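Side-chain contacts in putative metallopeptidase (Shewanella baltica OS155, PDB 3IEH), which binds zinc and probably acts as a metallocarboxypeptidase-like hydrolase of the peptidase M14 family: residues A[39-44]-A[96-101]; A[104-109]-A[149-154]. All coordinates share one frame; numbering follows the deposited sequence.

Interaction 1: residues A[39-44]-A[96-101]; sequences LGMVEK and DLFERV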
ATOM      1  N   LEU A  39       9.402  10.664 -14.179  1.00 22.54           N
ATOM      2  CA  LEU A  39       8.223  11.408 -13.756  1.00 22.16           C
ATOM      3  C   LEU A  39       8.546  12.735 -13.053  1.00 22.45           C
ATOM      4  O   LEU A  39       7.668  13.558 -12.864  1.00 23.23           O
ATOM      5  CB  LEU A  39       7.321  10.534 -12.872  1.00 20.23           C
ATOM      6  CG  LEU A  39       6.640   9.392 -13.620  1.00 21.82           C
ATOM      7  CD1 LEU A  39       6.189   8.334 -12.586  1.00 13.64           C
ATOM      8  CD2 LEU A  39       5.458   9.901 -14.523  1.00 14.51           C
ATOM      9  N   GLY A  40       9.789  12.955 -12.655  1.00 24.58           N
ATOM     10  CA  GLY A  40      10.128  14.210 -11.970  1.00 23.15           C
ATOM     11  C   GLY A  40       9.733  14.197 -10.506  1.00 23.44           C
ATOM     12  O   GLY A  40       9.614  15.239  -9.882  1.00 23.33           O
HETATM   13  N   MSE A  41       9.566  13.008  -9.934  1.00 24.05           N
HETATM   14  CA  MSE A  41       9.193  12.897  -8.526  1.00 23.01           C
HETATM   15  C   MSE A  41      10.355  13.141  -7.588  1.00 21.91           C
HETATM   16  O   MSE A  41      11.492  12.813  -7.897  1.00 21.10           O
HETATM   17  CB  MSE A  41       8.547  11.552  -8.264  1.00 24.00           C
HETATM   18  CG  MSE A  41       7.260  11.447  -9.040  1.00 21.60           C
HETATM   19 SE   MSE A  41       6.134  10.089  -8.383  0.75 26.19          SE
HETATM   20  CE  MSE A  41       5.591  10.878  -6.700  1.00 23.96           C
ATOM     21  N   VAL A  42      10.059  13.759  -6.454  1.00 21.82           N
ATOM     22  CA  VAL A  42      11.077  14.154  -5.487  1.00 21.14           C
ATOM     23  C   VAL A  42      11.128  13.087  -4.413  1.00 20.92           C
ATOM     24  O   VAL A  42      10.097  12.588  -3.962  1.00 18.67           O
ATOM     25  CB  VAL A  42      10.763  15.568  -4.888  1.00 22.24           C
ATOM     26  CG1 VAL A  42      11.846  16.002  -3.949  1.00 20.34           C
ATOM     27  CG2 VAL A  42      10.613  16.603  -6.010  1.00 20.94           C
ATOM     28  N   GLU A  43      12.341  12.701  -4.048  1.00 22.95           N
ATOM     29  CA  GLU A  43      12.562  11.733  -2.995  1.00 24.07           C
ATOM     30  C   GLU A  43      12.696  12.430  -1.658  1.00 25.63           C
ATOM     31  O   GLU A  43      13.408  13.430  -1.528  1.00 24.85           O
ATOM     32  CB  GLU A  43      13.829  10.927  -3.241  1.00 24.16           C
ATOM     33  CG  GLU A  43      14.159  10.010  -2.062  1.00 33.13           C
ATOM     34  CD  GLU A  43      15.103   8.872  -2.397  1.00 37.64           C
ATOM     35  OE1 GLU A  43      15.452   8.688  -3.584  1.00 40.16           O
ATOM     36  OE2 GLU A  43      15.488   8.149  -1.456  1.00 38.78           O
ATOM     37  N   LYS A  44      11.985  11.913  -0.665  1.00 27.46           N
ATOM     38  CA  LYS A  44      12.173  12.359   0.709  1.00 28.57           C
ATOM     39  C   LYS A  44      12.490  11.123   1.539  1.00 28.49           C
ATOM     40  O   LYS A  44      11.606  10.346   1.882  1.00 31.22           O
ATOM     41  CB  LYS A  44      10.961  13.149   1.202  1.00 29.78           C
ATOM     42  CG  LYS A  44      11.031  14.643   0.798  1.00 35.81           C
ATOM     43  CD  LYS A  44       9.678  15.252   0.504  1.00 40.15           C
ATOM     44  CE  LYS A  44       9.697  16.775   0.534  1.00 43.37           C
ATOM     45  NZ  LYS A  44       9.717  17.299   1.946  1.00 49.89           N
ATOM     46  N   ASP A  96       1.783  14.161 -16.876  1.00 28.09           N
ATOM     47  CA  ASP A  96       0.435  14.713 -16.982  1.00 29.12           C
ATOM     48  C   ASP A  96      -0.415  14.307 -15.768  1.00 28.70           C
ATOM     49  O   ASP A  96      -1.330  15.029 -15.396  1.00 29.85           O
ATOM     50  CB  ASP A  96      -0.249  14.287 -18.291  1.00 28.28           C
ATOM     51  N   LEU A  97      -0.128  13.157 -15.153  1.00 27.84           N
ATOM     52  CA  LEU A  97      -0.874  12.728 -13.948  1.00 27.16           C
ATOM     53  C   LEU A  97      -0.879  13.806 -12.841  1.00 26.63           C
ATOM     54  O   LEU A  97      -1.894  13.999 -12.151  1.00 27.19           O
ATOM     55  CB  LEU A  97      -0.303  11.416 -13.389  1.00 27.09           C
ATOM     56  CG  LEU A  97      -0.907  10.768 -12.126  1.00 24.87           C
ATOM     57  CD1 LEU A  97      -2.368  10.490 -12.261  1.00 22.17           C
ATOM     58  CD2 LEU A  97      -0.168   9.462 -11.796  1.00 17.66           C
ATOM     59  N   PHE A  98       0.233  14.528 -12.713  1.00 22.68           N
ATOM     60  CA  PHE A  98       0.403  15.497 -11.646  1.00 21.13           C
ATOM     61  C   PHE A  98      -0.367  16.787 -11.831  1.00 22.49           C
ATOM     62  O   PHE A  98      -0.304  17.674 -10.981  1.00 21.25           O
ATOM     63  CB  PHE A  98       1.879  15.791 -11.437  1.00 20.41           C
ATOM     64  CG  PHE A  98       2.709  14.556 -11.218  1.00 20.89           C
ATOM     65  CD1 PHE A  98       2.223  13.499 -10.441  1.00 28.27           C
ATOM     66  CD2 PHE A  98       3.973  14.456 -11.752  1.00 23.43           C
ATOM     67  CE1 PHE A  98       2.976  12.367 -10.243  1.00 24.35           C
ATOM     68  CE2 PHE A  98       4.740  13.319 -11.540  1.00 27.27           C
ATOM     69  CZ  PHE A  98       4.243  12.287 -10.784  1.00 23.90           C
ATOM     70  N   GLU A  99      -1.088  16.894 -12.938  1.00 22.94           N
ATOM     71  CA  GLU A  99      -1.992  17.991 -13.124  1.00 26.01           C
ATOM     72  C   GLU A  99      -3.383  17.641 -12.553  1.00 26.34           C
ATOM     73  O   GLU A  99      -4.198  18.523 -12.323  1.00 27.01           O
ATOM     74  CB  GLU A  99      -2.053  18.375 -14.607  1.00 27.55           C
ATOM     75  CG  GLU A  99      -0.789  19.125 -15.100  1.00 33.12           C
ATOM     76  CD  GLU A  99      -0.438  20.359 -14.250  1.00 38.94           C
ATOM     77  OE1 GLU A  99      -1.332  21.195 -13.988  1.00 50.69           O
ATOM     78  OE2 GLU A  99       0.730  20.491 -13.834  1.00 44.71           O
ATOM     79  N   ARG A 100      -3.628  16.359 -12.306  1.00 25.41           N
ATOM     80  CA  ARG A 100      -4.903  15.887 -11.776  1.00 27.54           C
ATOM     81  C   ARG A 100      -4.822  15.647 -10.244  1.00 26.31           C
ATOM     82  O   ARG A 100      -5.827  15.786  -9.526  1.00 25.51           O
ATOM     83  CB  ARG A 100      -5.338  14.585 -12.507  1.00 28.45           C
ATOM     84  CG  ARG A 100      -6.558  13.851 -11.856  1.00 38.82           C
ATOM     85  CD  ARG A 100      -6.601  12.318 -12.046  1.00 50.49           C
ATOM     86  NE  ARG A 100      -7.447  11.871 -13.160  1.00 60.12           N
ATOM     87  CZ  ARG A 100      -8.786  11.901 -13.181  1.00 61.08           C
ATOM     88  NH1 ARG A 100      -9.481  12.397 -12.162  1.00 64.33           N
ATOM     89  NH2 ARG A 100      -9.439  11.452 -14.248  1.00 60.79           N
ATOM     90  N   VAL A 101      -3.633  15.265  -9.767  1.00 26.42           N
ATOM     91  CA  VAL A 101      -3.388  14.903  -8.371  1.00 22.76           C
ATOM     92  C   VAL A 101      -1.981  15.296  -7.899  1.00 20.90           C
ATOM     93  O   VAL A 101      -1.033  15.384  -8.688  1.00 21.42           O
ATOM     94  CB  VAL A 101      -3.514  13.372  -8.174  1.00 22.35           C
ATOM     95  CG1 VAL A 101      -4.846  12.881  -8.687  1.00 30.80           C
ATOM     96  CG2 VAL A 101      -2.384  12.635  -8.893  1.00 20.75           C
TER
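Phe98 reaches across to Leu39 and Met41 and supplies nearly all of what 96-101 offers to 39-44, an example of one aromatic ring bridging the last turn of helix 25-39 and the residue just before strand 42-49. Before it in sequence, Leu97 serves the local backbone: its carbonyl O accepts from both Arg100 N and Val101 N, and the segment turns there. Phe98 carries CG beside its own backbone N and anti to the carbonyl carbon (chi1 -53°), which sends the ring out toward 39-44. There its rim meets a backbone oxygen: Leu39 O lies in the ring plane, 3.2 Å from Phe98 CE2, where the slightly positive ring hydrogens would suit a carbonyl. Leu39 CB adds apolar contact 4.0 Å from the same Phe98 CE2. The side chains of Phe98 and Met41, a selenomethionine, cross at about a right angle, with Met41 CG set obliquely, 3.6 Å from Phe98 CZ. Met41 SE stands 5.0 Å from the centroid of the Phe98 ring, 69° off its normal, in an oblique Met-aromatic contact. Gly40, with positive phi, is the C' residue of the Schellman motif ending helix 25-39. Further on, Glu99 forms a salt bridge with Lys63. Leu39 packs on Leu90 of helix 81-91, Phe98 touches Ser59 just beyond strand 52-58, and the loop 96-101 leads into strand 102-106 as Met41 leads into edge strand 42-49.

Interaction 2: residues A[104-109]-A[149-154]; sequences SLLPLV and KLLLDH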
ATOM      1  N   SER A 104       1.834  11.130  -3.749  1.00 18.13           N
ATOM      2  CA  SER A 104       2.938  10.764  -2.884  1.00 17.96           C
ATOM      3  C   SER A 104       2.955   9.247  -2.880  1.00 16.35           C
ATOM      4  O   SER A 104       1.891   8.631  -2.955  1.00 18.00           O
ATOM      5  CB  SER A 104       2.727  11.326  -1.469  1.00 19.74           C
ATOM      6  OG  SER A 104       2.760  12.754  -1.462  1.00  9.00           O
ATOM      7  N   LEU A 105       4.143   8.651  -2.849  1.00 15.13           N
ATOM      8  CA  LEU A 105       4.285   7.180  -2.835  1.00 15.95           C
ATOM      9  C   LEU A 105       5.229   6.673  -1.738  1.00 18.06           C
ATOM     10  O   LEU A 105       6.270   7.311  -1.409  1.00 18.08           O
ATOM     11  CB  LEU A 105       4.814   6.665  -4.171  1.00 12.04           C
ATOM     12  CG  LEU A 105       3.999   7.032  -5.423  1.00 16.54           C
ATOM     13  CD1 LEU A 105       4.849   6.739  -6.676  1.00  9.00           C
ATOM     14  CD2 LEU A 105       2.612   6.343  -5.496  1.00 12.13           C
ATOM     15  N   LEU A 106       4.844   5.538  -1.168  1.00 15.74           N
ATOM     16  CA  LEU A 106       5.718   4.754  -0.306  1.00 16.97           C
ATOM     17  C   LEU A 106       5.819   3.408  -1.027  1.00 15.97           C
ATOM     18  O   LEU A 106       5.071   2.494  -0.743  1.00 17.16           O
ATOM     19  CB  LEU A 106       5.156   4.604   1.103  1.00 15.58           C
ATOM     20  CG  LEU A 106       5.330   5.736   2.111  1.00 20.67           C
ATOM     21  CD1 LEU A 106       4.531   5.400   3.413  1.00  8.93           C
ATOM     22  CD2 LEU A 106       6.844   6.039   2.403  1.00  8.84           C
ATOM     23  N   PRO A 107       6.723   3.302  -2.005  1.00 16.98           N
ATOM     24  CA  PRO A 107       6.709   2.122  -2.863  1.00 17.27           C
ATOM     25  C   PRO A 107       7.123   0.800  -2.206  1.00 17.65           C
ATOM     26  O   PRO A 107       6.693  -0.236  -2.677  1.00 18.23           O
ATOM     27  CB  PRO A 107       7.662   2.485  -4.002  1.00 18.29           C
ATOM     28  CG  PRO A 107       8.375   3.675  -3.580  1.00 20.08           C
ATOM     29  CD  PRO A 107       7.672   4.325  -2.453  1.00 16.33           C
ATOM     30  N   LEU A 108       7.925   0.845  -1.142  1.00 16.41           N
ATOM     31  CA  LEU A 108       8.433  -0.362  -0.492  1.00 17.55           C
ATOM     32  C   LEU A 108       8.856  -0.017   0.939  1.00 19.06           C
ATOM     33  O   LEU A 108       9.988   0.430   1.199  1.00 20.09           O
ATOM     34  CB  LEU A 108       9.588  -0.985  -1.295  1.00 17.12           C
ATOM     35  CG  LEU A 108      10.282  -2.245  -0.745  1.00 21.68           C
ATOM     36  CD1 LEU A 108       9.269  -3.321  -0.334  1.00 21.49           C
ATOM     37  CD2 LEU A 108      11.311  -2.838  -1.756  1.00 17.40           C
ATOM     38  N   VAL A 109       7.923  -0.227   1.866  1.00 17.11           N
ATOM     39  CA  VAL A 109       8.149   0.083   3.274  1.00 16.10           C
ATOM     40  C   VAL A 109       9.090  -0.918   4.002  1.00 14.56           C
ATOM     41  O   VAL A 109       9.835  -0.520   4.899  1.00 16.18           O
ATOM     42  CB  VAL A 109       6.778   0.233   3.985  1.00 17.04           C
ATOM     43  CG1 VAL A 109       6.949   0.356   5.501  1.00 15.82           C
ATOM     44  CG2 VAL A 109       6.005   1.456   3.388  1.00 13.19           C
ATOM     45  N   LYS A 149       8.453   3.471  13.113  1.00 13.93           N
ATOM     46  CA  LYS A 149       9.030   4.587  13.854  1.00 17.49           C
ATOM     47  C   LYS A 149       9.479   5.707  12.906  1.00 17.87           C
ATOM     48  O   LYS A 149       9.206   6.891  13.157  1.00 19.99           O
ATOM     49  CB  LYS A 149      10.203   4.121  14.739  1.00 17.83           C
ATOM     50  CG  LYS A 149       9.779   3.426  16.012  1.00 22.17           C
ATOM     51  CD  LYS A 149      10.942   2.653  16.623  1.00 36.84           C
ATOM     52  CE  LYS A 149      10.619   2.045  17.992  1.00 38.51           C
ATOM     53  NZ  LYS A 149      11.822   1.328  18.566  1.00 44.08           N
ATOM     54  N   LEU A 150      10.150   5.329  11.821  1.00 16.91           N
ATOM     55  CA  LEU A 150      10.512   6.280  10.791  1.00 17.27           C
ATOM     56  C   LEU A 150       9.276   6.986  10.197  1.00 19.91           C
ATOM     57  O   LEU A 150       9.337   8.199   9.919  1.00 20.47           O
ATOM     58  CB  LEU A 150      11.267   5.589   9.668  1.00 18.11           C
ATOM     59  CG  LEU A 150      12.659   5.069   9.974  1.00 17.55           C
ATOM     60  CD1 LEU A 150      13.204   4.380   8.728  1.00 10.96           C
ATOM     61  CD2 LEU A 150      13.556   6.209  10.440  1.00 15.10           C
ATOM     62  N   LEU A 151       8.172   6.241  10.007  1.00 17.72           N
ATOM     63  CA  LEU A 151       6.935   6.815   9.454  1.00 16.87           C
ATOM     64  C   LEU A 151       6.279   7.756  10.474  1.00 17.94           C
ATOM     65  O   LEU A 151       5.840   8.840  10.112  1.00 17.07           O
ATOM     66  CB  LEU A 151       5.947   5.733   8.998  1.00 15.06           C
ATOM     67  CG  LEU A 151       6.317   4.855   7.793  1.00 21.14           C
ATOM     68  CD1 LEU A 151       5.406   3.617   7.703  1.00  9.70           C
ATOM     69  CD2 LEU A 151       6.285   5.648   6.494  1.00 16.01           C
ATOM     70  N   LEU A 152       6.232   7.344  11.742  1.00 19.63           N
ATOM     71  CA  LEU A 152       5.650   8.162  12.807  1.00 18.85           C
ATOM     72  C   LEU A 152       6.446   9.441  13.012  1.00 19.67           C
ATOM     73  O   LEU A 152       5.867  10.502  13.211  1.00 18.58           O
ATOM     74  CB  LEU A 152       5.586   7.386  14.123  1.00 17.38           C
ATOM     75  CG  LEU A 152       4.467   6.352  14.299  1.00 23.13           C
ATOM     76  CD1 LEU A 152       4.710   5.443  15.519  1.00 13.88           C
ATOM     77  CD2 LEU A 152       3.100   7.024  14.404  1.00 19.96           C
ATOM     78  N   ASP A 153       7.777   9.343  12.973  1.00 22.05           N
ATOM     79  CA  ASP A 153       8.636  10.534  13.059  1.00 23.82           C
ATOM     80  C   ASP A 153       8.327  11.564  11.975  1.00 24.28           C
ATOM     81  O   ASP A 153       8.705  12.716  12.114  1.00 25.79           O
ATOM     82  CB  ASP A 153      10.119  10.158  12.948  1.00 27.53           C
ATOM     83  CG  ASP A 153      10.677   9.481  14.220  1.00 34.04           C
ATOM     84  OD1 ASP A 153      10.026   9.522  15.294  1.00 38.91           O
ATOM     85  OD2 ASP A 153      11.786   8.889  14.132  1.00 40.40           O
ATOM     86  N   HIS A 154       7.676  11.145  10.883  1.00 23.34           N
ATOM     87  CA  HIS A 154       7.280  12.052   9.807  1.00 19.58           C
ATOM     88  C   HIS A 154       5.745  12.121   9.654  1.00 17.71           C
ATOM     89  O   HIS A 154       5.217  12.316   8.558  1.00 17.79           O
ATOM     90  CB  HIS A 154       7.931  11.621   8.507  1.00 18.29           C
ATOM     91  CG  HIS A 154       9.420  11.699   8.523  1.00 21.28           C
ATOM     92  ND1 HIS A 154      10.212  10.662   8.958  1.00 29.13           N
ATOM     93  CD2 HIS A 154      10.268  12.680   8.127  1.00 21.99           C
ATOM     94  CE1 HIS A 154      11.482  11.002   8.843  1.00 25.99           C
ATOM     95  NE2 HIS A 154      11.543  12.223   8.341  1.00 23.89           N
TER
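Leu106 and Leu151 meet methyl to methyl, the main apolar link between the end of strand 102-106 and helix 146-152, and illustrate how a strand's last residues can receive a helix that arrives much later in the chain. Ser104 opens the segment within the sheet, pairing through its backbone with Leu69 and Ile71, while its OG bonds to Gln58 NE2. Leu105 turns to the other layer, onto Leu86 and Leu90 of helix 81-91. At Leu106 the side chain heads for the helix, and Leu106 CD1 comes to 3.6 Å from Leu151 CD2. The second branch, Leu106 CD2, lies 4.1 Å from Leu151 CD2, so one methyl of Leu151 sits against both branches while the two side chains slide past each other in opposite directions. Leu151 CG is anti to its carbonyl carbon (chi1 -67°), which sends it toward the strand end. In the M14 fold a central mixed sheet is flanked by helices, with the zinc site near the strand ends. Pro107 touches Leu32 of helix 25-39 and Leu86 of helix 81-91; Leu108 packs on helix 25-39. After this turn Val109 CG1 approaches Leu151 CD1, the other methyl of the fork, at 4.2 Å, and Val109 lies about 8 Å from His170, a zinc ligand, side chain to side chain. Phe75 touches both Val109 and Leu151. Beyond the helical turn, His154 ND1 donates to Leu150 O at 2.8 Å in an almost straight bond of 178°, with the acceptor in the imidazole plane.

Interactions 1 and 2 are centred about 17 Å apart and come in series along the chain, the first closing before the second opens. Strand 102-106 connects them: it begins just after 96-101 and ends within 104-109, in the same mixed sheet as strand 42-49, with 52-58 lying between the two. They also touch directly, Met41 SE being 4.0 Å from CD1 of Leu105, which packs on helix 81-91, while the next residue, Leu106, faces helix 146-152. Interaction 1 lies away from the zinc site, whereas interaction 2 comes close to it. Together they show one strand of the M14 domain running from a peripheral loop toward the metal-binding region.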